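Local coordinates for protein alanine racemase, biosynthetic (Pseudomonas aeruginosa PAO1, PDB 6A2F) that belongs to the alanine racemase family, joining an N-terminal barrel domain that carries pyridoxal phosphate to a mostly beta C-terminal domain, at residues M1-D9 with V269-Y277; V287-I295 with V307-A315. All coordinates share one frame; numbering follows the deposited sequence.

Interaction 1: M1-D9 with V269-Y277; sequences MRPLVATVD and VSCGYADGY. With DLY (D-lysine), chain D.
Asp275 OD2 is gripped by two donors: Arg2 NH2 lies 2.8 Å from OD2 on its syn lone pair, in a nearly straight bond (173°), and Gly272 N reaches the anti lone pair of the same oxygen at 2.7 Å. With Arg2 NH1 2.7 Å from Asp275 OD1, this completes an end-on, bidentate salt bridge, its two flat groups tilted 24° from each other. It ties the N-terminus to the loop that follows strand 264-269; that strand and strand 4-8 belong to the mixed sheet of the C-terminal domain. Arg2 spans the gap with an extended chain whose CG is anti to the backbone N (chi1 -168°). Three donors thus restrain the rotation of the Asp275 carboxylate, and Arg351 adds a salt bridge to OD1. Over one face of the guanidinium lies Ser270 O, offset toward the rim. Leu4 slants across the Asp275 side chain: its CD2 comes within 3.3 Å of Asp275 CG, while CD1 rests on Cys271 CB. Farther along the same loop, Tyr273 helps line the D-lysine pocket and takes a hydrogen bond on OH from the ligand's NZ, 2.6 Å away in the ring plane. Tyr342 of the second subunit packs on that tyrosine. Back at the N-terminal side, Pro3 and Ser270 each centre an inverse gamma turn, and Ser270 OG donates to Pro3 O at 2.6 Å from above the carbonyl plane.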
ATOM      1  N   MET A   1      14.489   8.379  15.402  1.00 17.32           N
ATOM      2  CA  MET A   1      13.544   8.046  14.298  1.00 17.20           C
ATOM      3  C   MET A   1      12.674   6.841  14.640  1.00 16.42           C
ATOM      4  O   MET A   1      13.012   6.054  15.527  1.00 16.25           O
ATOM      5  CB  MET A   1      14.288   7.818  12.967  1.00 18.07           C
ATOM      6  CG  MET A   1      15.315   6.697  12.959  1.00 18.91           C
ATOM      7  SD  MET A   1      15.662   6.088  11.287  1.00 20.52           S
ATOM      8  CE  MET A   1      17.304   5.410  11.523  1.00 20.88           C
ATOM      9  N   ARG A   2      11.548   6.717  13.940  1.00 15.32           N
ATOM     10  CA  ARG A   2      10.695   5.540  14.039  1.00 14.49           C
ATOM     11  C   ARG A   2      11.503   4.301  13.604  1.00 13.84           C
ATOM     12  O   ARG A   2      12.109   4.302  12.531  1.00 13.56           O
ATOM     13  CB  ARG A   2       9.439   5.726  13.176  1.00 14.39           C
ATOM     14  CG  ARG A   2       8.342   4.701  13.419  1.00 14.25           C
ATOM     15  CD  ARG A   2       7.042   5.097  12.734  1.00 14.13           C
ATOM     16  NE  ARG A   2       6.048   4.021  12.770  1.00 14.01           N
ATOM     17  CZ  ARG A   2       5.691   3.282  11.723  1.00 13.89           C
ATOM     18  NH1 ARG A   2       6.239   3.490  10.532  1.00 13.99           N
ATOM     19  NH2 ARG A   2       4.781   2.329  11.864  1.00 13.71           N
ATOM     20  N   PRO A   3      11.529   3.248  14.444  1.00 13.25           N
ATOM     21  CA  PRO A   3      12.337   2.078  14.117  1.00 12.84           C
ATOM     22  C   PRO A   3      11.673   1.198  13.060  1.00 12.51           C
ATOM     23  O   PRO A   3      11.129   0.136  13.375  1.00 12.37           O
ATOM     24  CB  PRO A   3      12.466   1.337  15.458  1.00 12.96           C
ATOM     25  CG  PRO A   3      11.525   2.007  16.413  1.00 13.13           C
ATOM     26  CD  PRO A   3      10.741   3.046  15.669  1.00 13.16           C
ATOM     27  N   LEU A   4      11.707   1.667  11.815  1.00 12.14           N
ATOM     28  CA  LEU A   4      11.240   0.898  10.667  1.00 11.87           C
ATOM     29  C   LEU A   4      12.026   1.280   9.424  1.00 11.75           C
ATOM     30  O   LEU A   4      12.001   2.438   8.981  1.00 11.73           O
ATOM     31  CB  LEU A   4       9.742   1.091  10.427  1.00 11.81           C
ATOM     32  CG  LEU A   4       9.166   0.281   9.263  1.00 11.76           C
ATOM     33  CD1 LEU A   4       9.137  -1.208   9.578  1.00 11.76           C
ATOM     34  CD2 LEU A   4       7.774   0.776   8.933  1.00 11.74           C
ATOM     35  N   VAL A   5      12.726   0.295   8.871  1.00 11.54           N
ATOM     36  CA  VAL A   5      13.606   0.509   7.726  1.00 11.45           C
ATOM     37  C   VAL A   5      13.497  -0.651   6.735  1.00 11.33           C
ATOM     38  O   VAL A   5      13.515  -1.823   7.124  1.00 11.23           O
ATOM     39  CB  VAL A   5      15.083   0.708   8.163  1.00 11.37           C
ATOM     40  CG1 VAL A   5      16.003   0.790   6.958  1.00 11.35           C
ATOM     41  CG2 VAL A   5      15.244   1.963   9.010  1.00 11.28           C
ATOM     42  N   ALA A   6      13.364  -0.309   5.456  1.00 11.20           N
ATOM     43  CA  ALA A   6      13.445  -1.286   4.380  1.00 11.17           C
ATOM     44  C   ALA A   6      14.866  -1.279   3.804  1.00 11.15           C
ATOM     45  O   ALA A   6      15.258  -0.353   3.091  1.00 11.23           O
ATOM     46  CB  ALA A   6      12.413  -0.991   3.301  1.00 11.00           C
ATOM     47  N   THR A   7      15.639  -2.304   4.146  1.00 11.07           N
ATOM     48  CA  THR A   7      17.000  -2.444   3.651  1.00 11.00           C
ATOM     49  C   THR A   7      16.967  -3.222   2.341  1.00 10.89           C
ATOM     50  O   THR A   7      16.453  -4.347   2.284  1.00 10.88           O
ATOM     51  CB  THR A   7      17.907  -3.136   4.694  1.00 11.05           C
ATOM     52  OG1 THR A   7      17.931  -2.345   5.887  1.00 11.09           O
ATOM     53  CG2 THR A   7      19.336  -3.298   4.178  1.00 10.96           C
ATOM     54  N   VAL A   8      17.506  -2.601   1.296  1.00 10.70           N
ATOM     55  CA  VAL A   8      17.520  -3.186  -0.037  1.00 10.58           C
ATOM     56  C   VAL A   8      18.939  -3.618  -0.416  1.00 10.69           C
ATOM     57  O   VAL A   8      19.884  -2.813  -0.393  1.00 10.62           O
ATOM     58  CB  VAL A   8      16.947  -2.214  -1.093  1.00 10.49           C
ATOM     59  CG1 VAL A   8      16.910  -2.862  -2.470  1.00 10.45           C
ATOM     60  CG2 VAL A   8      15.555  -1.745  -0.697  1.00 10.44           C
ATOM     61  N   ASP A   9      19.079  -4.900  -0.749  1.00 10.81           N
ATOM     62  CA  ASP A   9      20.347  -5.452  -1.213  1.00 10.86           C
ATOM     63  C   ASP A   9      20.421  -5.376  -2.737  1.00 10.87           C
ATOM     64  O   ASP A   9      19.887  -6.241  -3.445  1.00 10.89           O
ATOM     65  CB  ASP A   9      20.521  -6.895  -0.721  1.00 10.94           C
ATOM     66  CG  ASP A   9      21.904  -7.460  -1.019  1.00 11.07           C
ATOM     67  OD1 ASP A   9      22.672  -6.839  -1.786  1.00 11.20           O
ATOM     68  OD2 ASP A   9      22.230  -8.536  -0.481  1.00 11.11           O
ATOM     69  N   VAL A 269       4.901  -4.013  17.757  1.00 14.82           N
ATOM     70  CA  VAL A 269       5.931  -3.762  16.751  1.00 14.30           C
ATOM     71  C   VAL A 269       5.651  -2.475  15.969  1.00 13.99           C
ATOM     72  O   VAL A 269       4.493  -2.143  15.680  1.00 13.97           O
ATOM     73  CB  VAL A 269       6.064  -4.966  15.788  1.00 14.31           C
ATOM     74  CG1 VAL A 269       7.056  -4.684  14.668  1.00 14.20           C
ATOM     75  CG2 VAL A 269       6.475  -6.212  16.555  1.00 14.22           C
ATOM     76  N   SER A 270       6.727  -1.765  15.629  1.00 13.51           N
ATOM     77  CA  SER A 270       6.658  -0.493  14.913  1.00 13.03           C
ATOM     78  C   SER A 270       6.459  -0.673  13.404  1.00 12.76           C
ATOM     79  O   SER A 270       7.276  -0.218  12.589  1.00 12.64           O
ATOM     80  CB  SER A 270       7.919   0.323  15.197  1.00 13.04           C
ATOM     81  OG  SER A 270       9.082  -0.452  14.951  1.00 12.98           O
ATOM     82  N   CYS A 271       5.368  -1.343  13.043  1.00 12.51           N
ATOM     83  CA  CYS A 271       4.989  -1.559  11.644  1.00 12.29           C
ATOM     84  C   CYS A 271       3.496  -1.824  11.565  1.00 12.03           C
ATOM     85  O   CYS A 271       2.966  -2.603  12.348  1.00 12.04           O
ATOM     86  CB  CYS A 271       5.763  -2.733  11.031  1.00 12.21           C
ATOM     87  SG  CYS A 271       5.413  -3.013   9.275  1.00 12.31           S
ATOM     88  N   GLY A 272       2.824  -1.170  10.624  1.00 11.85           N
ATOM     89  CA  GLY A 272       1.385  -1.343  10.437  1.00 11.66           C
ATOM     90  C   GLY A 272       0.977  -1.244   8.984  1.00 11.56           C
ATOM     91  O   GLY A 272       1.831  -1.120   8.103  1.00 11.51           O
ATOM     92  N   TYR A 273      -0.329  -1.278   8.725  1.00 11.64           N
ATOM     93  CA  TYR A 273      -0.817  -1.344   7.342  1.00 11.71           C
ATOM     94  C   TYR A 273      -0.523  -0.107   6.486  1.00 11.74           C
ATOM     95  O   TYR A 273      -0.477  -0.205   5.261  1.00 11.76           O
ATOM     96  CB  TYR A 273      -2.291  -1.780   7.242  1.00 11.73           C
ATOM     97  CG  TYR A 273      -3.310  -0.911   7.945  1.00 11.85           C
ATOM     98  CD1 TYR A 273      -3.677   0.334   7.432  1.00 11.82           C
ATOM     99  CD2 TYR A 273      -3.943  -1.354   9.108  1.00 11.89           C
ATOM    100  CE1 TYR A 273      -4.620   1.122   8.075  1.00 11.84           C
ATOM    101  CE2 TYR A 273      -4.894  -0.575   9.752  1.00 11.87           C
ATOM    102  CZ  TYR A 273      -5.226   0.660   9.234  1.00 11.90           C
ATOM    103  OH  TYR A 273      -6.165   1.433   9.878  1.00 11.99           O
ATOM    104  N   ALA A 274      -0.304   1.041   7.126  1.00 11.64           N
ATOM    105  CA  ALA A 274       0.108   2.249   6.409  1.00 11.57           C
ATOM    106  C   ALA A 274       1.576   2.207   5.976  1.00 11.51           C
ATOM    107  O   ALA A 274       2.009   3.017   5.162  1.00 11.46           O
ATOM    108  CB  ALA A 274      -0.166   3.488   7.242  1.00 11.59           C
ATOM    109  N   ASP A 275       2.338   1.269   6.530  1.00 11.61           N
ATOM    110  CA  ASP A 275       3.708   1.035   6.086  1.00 11.75           C
ATOM    111  C   ASP A 275       3.738   0.081   4.889  1.00 11.86           C
ATOM    112  O   ASP A 275       4.762  -0.062   4.225  1.00 11.99           O
ATOM    113  CB  ASP A 275       4.555   0.487   7.231  1.00 11.76           C
ATOM    114  CG  ASP A 275       4.549   1.396   8.450  1.00 11.89           C
ATOM    115  OD1 ASP A 275       4.951   2.580   8.325  1.00 11.81           O
ATOM    116  OD2 ASP A 275       4.151   0.921   9.541  1.00 11.88           O
ATOM    117  N   GLY A 276       2.603  -0.557   4.614  1.00 11.88           N
ATOM    118  CA  GLY A 276       2.496  -1.508   3.516  1.00 12.04           C
ATOM    119  C   GLY A 276       2.090  -2.903   3.959  1.00 12.17           C
ATOM    120  O   GLY A 276       1.726  -3.741   3.128  1.00 12.17           O
ATOM    121  N   TYR A 277       2.157  -3.152   5.268  1.00 12.08           N
ATOM    122  CA  TYR A 277       1.797  -4.450   5.818  1.00 12.10           C
ATOM    123  C   TYR A 277       0.312  -4.740   5.573  1.00 12.24           C
ATOM    124  O   TYR A 277      -0.514  -3.825   5.627  1.00 12.24           O
ATOM    125  CB  TYR A 277       2.136  -4.523   7.314  1.00 12.01           C
ATOM    126  CG  TYR A 277       2.428  -5.936   7.774  1.00 11.92           C
ATOM    127  CD1 TYR A 277       3.714  -6.465   7.680  1.00 11.86           C
ATOM    128  CD2 TYR A 277       1.415  -6.752   8.273  1.00 11.85           C
ATOM    129  CE1 TYR A 277       3.983  -7.764   8.077  1.00 11.84           C
ATOM    130  CE2 TYR A 277       1.676  -8.050   8.673  1.00 11.85           C
ATOM    131  CZ  TYR A 277       2.964  -8.550   8.572  1.00 11.84           C
ATOM    132  OH  TYR A 277       3.228  -9.837   8.965  1.00 11.85           O
TER
HETATM  133  N   DLY D 402      -3.697   1.955  17.257  0.70 22.64           N
HETATM  134  CA  DLY D 402      -3.742   2.819  16.036  0.70 23.02           C
HETATM  135  C   DLY D 402      -2.380   2.933  15.394  0.70 23.09           C
HETATM  136  O   DLY D 402      -1.796   4.014  15.336  0.70 23.32           O
HETATM  137  CB  DLY D 402      -4.736   2.223  15.044  0.70 22.70           C
HETATM  138  CG  DLY D 402      -5.517   3.270  14.255  0.70 22.31           C
HETATM  139  CD  DLY D 402      -5.881   2.746  12.871  0.70 21.58           C
HETATM  140  CE  DLY D 402      -7.144   1.892  12.893  0.70 21.20           C
HETATM  141  NZ  DLY D 402      -6.840   0.612  12.290  0.70 20.76           N
HETATM  142  OXT DLY D 402      -1.799   1.964  14.903  0.70 23.06           O

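Interaction 2: V287-I295 with V307-A315; sequences VLVGGRRAI and VDLSDLPEA
Asp308 N donates to Ile295 O at 2.8 Å and 165° where strands 292-296 and 305-308 run antiparallel, and strand 292-296 folds back on 286-289 through a tight type I' turn from Val289 to Arg292, with Gly290 and Gly291 supplying its positive phi angles. Segment 307-315 then makes two successive type I turns and lays its leucines against the hairpin. Leu312 contributes the largest share: CD1 meets Ala294 CB at 3.8 Å, and CD2 sits over the centre of one face of the Arg292 guanidinium, 3.7 Å from CZ. Arg292 gets there because its chain bends at chi2 and chi3, folding back over the leucine. Val289 offers both methyls to Leu309 CD2, crossing that side chain at about a right angle, and Ala315 CB touches Val289 CG1. Val287 and Val307 also cross at about a right angle, their CG1 atoms meeting at 3.6 Å. Asp308 OD1 closes an Asx turn by accepting from Ser310 N, and takes Ser310 OG on its syn lone pair. Leu240 of strand 234-246 touches Val289, Val307 and Leu309; strand 320-322 pairs with 286-289, strand 264-269 pairs with 305-308, and Glu332 of helix 330-336 forms a salt bridge with Arg293.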
ATOM      1  N   VAL A 287       6.638 -14.113  11.962  1.00 16.91           N
ATOM      2  CA  VAL A 287       7.527 -12.973  12.142  1.00 17.19           C
ATOM      3  C   VAL A 287       8.815 -13.441  12.839  1.00 17.38           C
ATOM      4  O   VAL A 287       8.831 -14.501  13.476  1.00 17.35           O
ATOM      5  CB  VAL A 287       6.824 -11.837  12.924  1.00 17.21           C
ATOM      6  CG1 VAL A 287       7.093 -11.938  14.420  1.00 17.23           C
ATOM      7  CG2 VAL A 287       7.245 -10.482  12.388  1.00 17.19           C
ATOM      8  N   LEU A 288       9.891 -12.673  12.702  1.00 17.58           N
ATOM      9  CA  LEU A 288      11.118 -12.953  13.449  1.00 17.85           C
ATOM     10  C   LEU A 288      11.360 -11.912  14.540  1.00 18.13           C
ATOM     11  O   LEU A 288      11.321 -10.710  14.281  1.00 18.14           O
ATOM     12  CB  LEU A 288      12.337 -13.038  12.526  1.00 17.68           C
ATOM     13  CG  LEU A 288      12.444 -14.146  11.473  1.00 18.01           C
ATOM     14  CD1 LEU A 288      13.876 -14.229  10.963  1.00 17.84           C
ATOM     15  CD2 LEU A 288      11.997 -15.504  12.004  1.00 18.05           C
ATOM     16  N   VAL A 289      11.599 -12.388  15.759  1.00 18.52           N
ATOM     17  CA  VAL A 289      11.976 -11.525  16.878  1.00 18.85           C
ATOM     18  C   VAL A 289      13.344 -11.979  17.374  1.00 19.30           C
ATOM     19  O   VAL A 289      13.493 -13.094  17.878  1.00 19.94           O
ATOM     20  CB  VAL A 289      10.933 -11.560  18.023  1.00 18.70           C
ATOM     21  CG1 VAL A 289      11.321 -10.599  19.142  1.00 18.33           C
ATOM     22  CG2 VAL A 289       9.539 -11.228  17.498  1.00 18.41           C
ATOM     23  N   GLY A 290      14.343 -11.118  17.208  1.00 19.52           N
ATOM     24  CA  GLY A 290      15.728 -11.462  17.528  1.00 19.88           C
ATOM     25  C   GLY A 290      16.234 -12.637  16.711  1.00 20.14           C
ATOM     26  O   GLY A 290      17.024 -13.450  17.197  1.00 20.19           O
ATOM     27  N   GLY A 291      15.765 -12.724  15.467  1.00 20.28           N
ATOM     28  CA  GLY A 291      16.070 -13.847  14.587  1.00 20.26           C
ATOM     29  C   GLY A 291      15.219 -15.079  14.846  1.00 20.65           C
ATOM     30  O   GLY A 291      15.313 -16.062  14.111  1.00 20.72           O
ATOM     31  N   ARG A 292      14.382 -15.033  15.880  1.00 21.11           N
ATOM     32  CA  ARG A 292      13.611 -16.209  16.296  1.00 21.56           C
ATOM     33  C   ARG A 292      12.162 -16.163  15.811  1.00 21.42           C
ATOM     34  O   ARG A 292      11.510 -15.118  15.853  1.00 21.30           O
ATOM     35  CB  ARG A 292      13.659 -16.378  17.820  1.00 22.46           C
ATOM     36  CG  ARG A 292      15.061 -16.511  18.413  1.00 23.36           C
ATOM     37  CD  ARG A 292      15.594 -17.938  18.366  1.00 24.39           C
ATOM     38  NE  ARG A 292      14.671 -18.905  18.971  1.00 25.81           N
ATOM     39  CZ  ARG A 292      14.548 -19.138  20.279  1.00 26.47           C
ATOM     40  NH1 ARG A 292      15.287 -18.476  21.168  1.00 26.57           N
ATOM     41  NH2 ARG A 292      13.673 -20.040  20.707  1.00 26.73           N
ATOM     42  N   ARG A 293      11.663 -17.308  15.359  1.00 21.44           N
ATOM     43  CA  ARG A 293      10.322 -17.402  14.788  1.00 21.47           C
ATOM     44  C   ARG A 293       9.219 -17.190  15.833  1.00 21.20           C
ATOM     45  O   ARG A 293       9.279 -17.740  16.936  1.00 21.29           O
ATOM     46  CB  ARG A 293      10.154 -18.745  14.074  1.00 22.01           C
ATOM     47  CG  ARG A 293       9.046 -18.782  13.037  1.00 22.68           C
ATOM     48  CD  ARG A 293       9.114 -20.058  12.208  1.00 23.18           C
ATOM     49  NE  ARG A 293       9.818 -19.879  10.936  1.00 23.24           N
ATOM     50  CZ  ARG A 293       9.231 -19.537   9.788  1.00 23.02           C
ATOM     51  NH1 ARG A 293       9.955 -19.409   8.685  1.00 22.77           N
ATOM     52  NH2 ARG A 293       7.921 -19.322   9.738  1.00 22.93           N
ATOM     53  N   ALA A 294       8.233 -16.371  15.472  1.00 20.74           N
ATOM     54  CA  ALA A 294       7.075 -16.075  16.317  1.00 20.27           C
ATOM     55  C   ALA A 294       5.891 -15.687  15.433  1.00 20.25           C
ATOM     56  O   ALA A 294       6.059 -15.466  14.232  1.00 21.26           O
ATOM     57  CB  ALA A 294       7.396 -14.962  17.304  1.00 19.86           C
ATOM     58  N   ILE A 295       4.699 -15.598  16.020  1.00 19.57           N
ATOM     59  CA  ILE A 295       3.479 -15.354  15.243  1.00 18.87           C
ATOM     60  C   ILE A 295       2.688 -14.120  15.689  1.00 18.40           C
ATOM     61  O   ILE A 295       2.813 -13.662  16.825  1.00 18.61           O
ATOM     62  CB  ILE A 295       2.566 -16.606  15.196  1.00 19.03           C
ATOM     63  CG1 ILE A 295       2.169 -17.056  16.612  1.00 18.90           C
ATOM     64  CG2 ILE A 295       3.240 -17.723  14.398  1.00 18.74           C
ATOM     65  CD1 ILE A 295       1.194 -18.217  16.655  1.00 18.86           C
ATOM     66  N   VAL A 307       2.652  -9.227  18.405  1.00 17.43           N
ATOM     67  CA  VAL A 307       3.150 -10.597  18.255  1.00 17.91           C
ATOM     68  C   VAL A 307       3.086 -11.362  19.573  1.00 18.24           C
ATOM     69  O   VAL A 307       3.243 -10.775  20.649  1.00 18.26           O
ATOM     70  CB  VAL A 307       4.596 -10.643  17.705  1.00 17.89           C
ATOM     71  CG1 VAL A 307       4.647 -10.087  16.289  1.00 17.92           C
ATOM     72  CG2 VAL A 307       5.559  -9.888  18.615  1.00 17.93           C
ATOM     73  N   ASP A 308       2.856 -12.671  19.477  1.00 18.51           N
ATOM     74  CA  ASP A 308       2.841 -13.540  20.650  1.00 18.88           C
ATOM     75  C   ASP A 308       4.267 -13.911  21.053  1.00 19.00           C
ATOM     76  O   ASP A 308       4.948 -14.657  20.351  1.00 19.05           O
ATOM     77  CB  ASP A 308       2.004 -14.798  20.380  1.00 18.83           C
ATOM     78  CG  ASP A 308       1.746 -15.616  21.637  1.00 18.85           C
ATOM     79  OD1 ASP A 308       2.351 -15.311  22.687  1.00 19.02           O
ATOM     80  OD2 ASP A 308       0.936 -16.568  21.573  1.00 18.78           O
ATOM     81  N   LEU A 309       4.708 -13.386  22.189  1.00 19.56           N
ATOM     82  CA  LEU A 309       6.075 -13.607  22.658  1.00 20.28           C
ATOM     83  C   LEU A 309       6.162 -14.576  23.844  1.00 20.85           C
ATOM     84  O   LEU A 309       7.179 -14.621  24.543  1.00 20.49           O
ATOM     85  CB  LEU A 309       6.736 -12.270  23.004  1.00 20.00           C
ATOM     86  CG  LEU A 309       7.108 -11.353  21.838  1.00 19.87           C
ATOM     87  CD1 LEU A 309       7.515  -9.991  22.366  1.00 19.88           C
ATOM     88  CD2 LEU A 309       8.223 -11.943  20.989  1.00 19.85           C
ATOM     89  N   SER A 310       5.101 -15.359  24.043  1.00 21.85           N
ATOM     90  CA  SER A 310       5.000 -16.288  25.176  1.00 23.00           C
ATOM     91  C   SER A 310       6.094 -17.359  25.224  1.00 23.81           C
ATOM     92  O   SER A 310       6.510 -17.763  26.307  1.00 24.18           O
ATOM     93  CB  SER A 310       3.625 -16.954  25.196  1.00 22.92           C
ATOM     94  OG  SER A 310       2.601 -15.987  25.346  1.00 23.35           O
ATOM     95  N   ASP A 311       6.551 -17.803  24.053  1.00 24.86           N
ATOM     96  CA  ASP A 311       7.596 -18.822  23.945  1.00 25.48           C
ATOM     97  C   ASP A 311       8.972 -18.215  23.667  1.00 26.04           C
ATOM     98  O   ASP A 311       9.922 -18.929  23.335  1.00 26.12           O
ATOM     99  CB  ASP A 311       7.239 -19.851  22.866  1.00 25.99           C
ATOM    100  CG  ASP A 311       5.871 -20.472  23.079  1.00 26.94           C
ATOM    101  OD1 ASP A 311       5.580 -20.929  24.204  1.00 28.20           O
ATOM    102  OD2 ASP A 311       5.079 -20.505  22.117  1.00 27.32           O
ATOM    103  N   LEU A 312       9.073 -16.894  23.801  1.00 26.42           N
ATOM    104  CA  LEU A 312      10.361 -16.211  23.722  1.00 27.26           C
ATOM    105  C   LEU A 312      10.575 -15.328  24.959  1.00 28.31           C
ATOM    106  O   LEU A 312      10.481 -14.102  24.874  1.00 28.78           O
ATOM    107  CB  LEU A 312      10.471 -15.401  22.423  1.00 26.71           C
ATOM    108  CG  LEU A 312      10.330 -16.162  21.097  1.00 26.56           C
ATOM    109  CD1 LEU A 312      10.170 -15.190  19.938  1.00 26.56           C
ATOM    110  CD2 LEU A 312      11.495 -17.108  20.845  1.00 26.08           C
ATOM    111  N   PRO A 313      10.869 -15.955  26.118  1.00 29.25           N
ATOM    112  CA  PRO A 313      10.928 -15.243  27.403  1.00 29.73           C
ATOM    113  C   PRO A 313      12.009 -14.167  27.459  1.00 30.37           C
ATOM    114  O   PRO A 313      11.887 -13.216  28.233  1.00 29.99           O
ATOM    115  CB  PRO A 313      11.250 -16.353  28.417  1.00 29.79           C
ATOM    116  CG  PRO A 313      10.979 -17.640  27.709  1.00 30.04           C
ATOM    117  CD  PRO A 313      11.258 -17.369  26.263  1.00 29.65           C
ATOM    118  N   GLU A 314      13.047 -14.319  26.640  1.00 31.74           N
ATOM    119  CA  GLU A 314      14.184 -13.399  26.649  1.00 33.16           C
ATOM    120  C   GLU A 314      14.013 -12.164  25.750  1.00 32.40           C
ATOM    121  O   GLU A 314      14.856 -11.260  25.763  1.00 32.33           O
ATOM    122  CB  GLU A 314      15.487 -14.145  26.319  1.00 35.91           C
ATOM    123  CG  GLU A 314      16.024 -15.015  27.458  1.00 38.87           C
ATOM    124  CD  GLU A 314      16.653 -14.216  28.599  1.00 41.28           C
ATOM    125  OE1 GLU A 314      16.417 -12.992  28.705  1.00 42.40           O
ATOM    126  OE2 GLU A 314      17.393 -14.820  29.407  1.00 43.68           O
ATOM    127  N   ALA A 315      12.924 -12.122  24.984  1.00 31.09           N
ATOM    128  CA  ALA A 315      12.614 -10.970  24.137  1.00 30.06           C
ATOM    129  C   ALA A 315      12.375  -9.718  24.982  1.00 29.29           C
ATOM    130  O   ALA A 315      11.687  -9.772  26.001  1.00 28.99           O
ATOM    131  CB  ALA A 315      11.406 -11.264  23.261  1.00 29.95           C
TER

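How the interactions relate
Both contacts belong to the same mixed sheet of the C-terminal domain, with centres about 18 Å apart on the same side of the chain's centre. They follow in series along the chain, interaction 1 closing before interaction 2 opens, but interaction 1 bridges some 260 residues and interaction 2 only a dozen. One brings the N-terminus across to the C-terminal domain; the other is a local hairpin and its cover. Strand 264-269 links them: it pairs with 305-308 and runs into the loop of interaction 1, and Val269 CG2 packs on Val307 CG1 at 4.3 Å. Interaction 1 reaches D-lysine and the second subunit, whereas no other protein chain touches interaction 2.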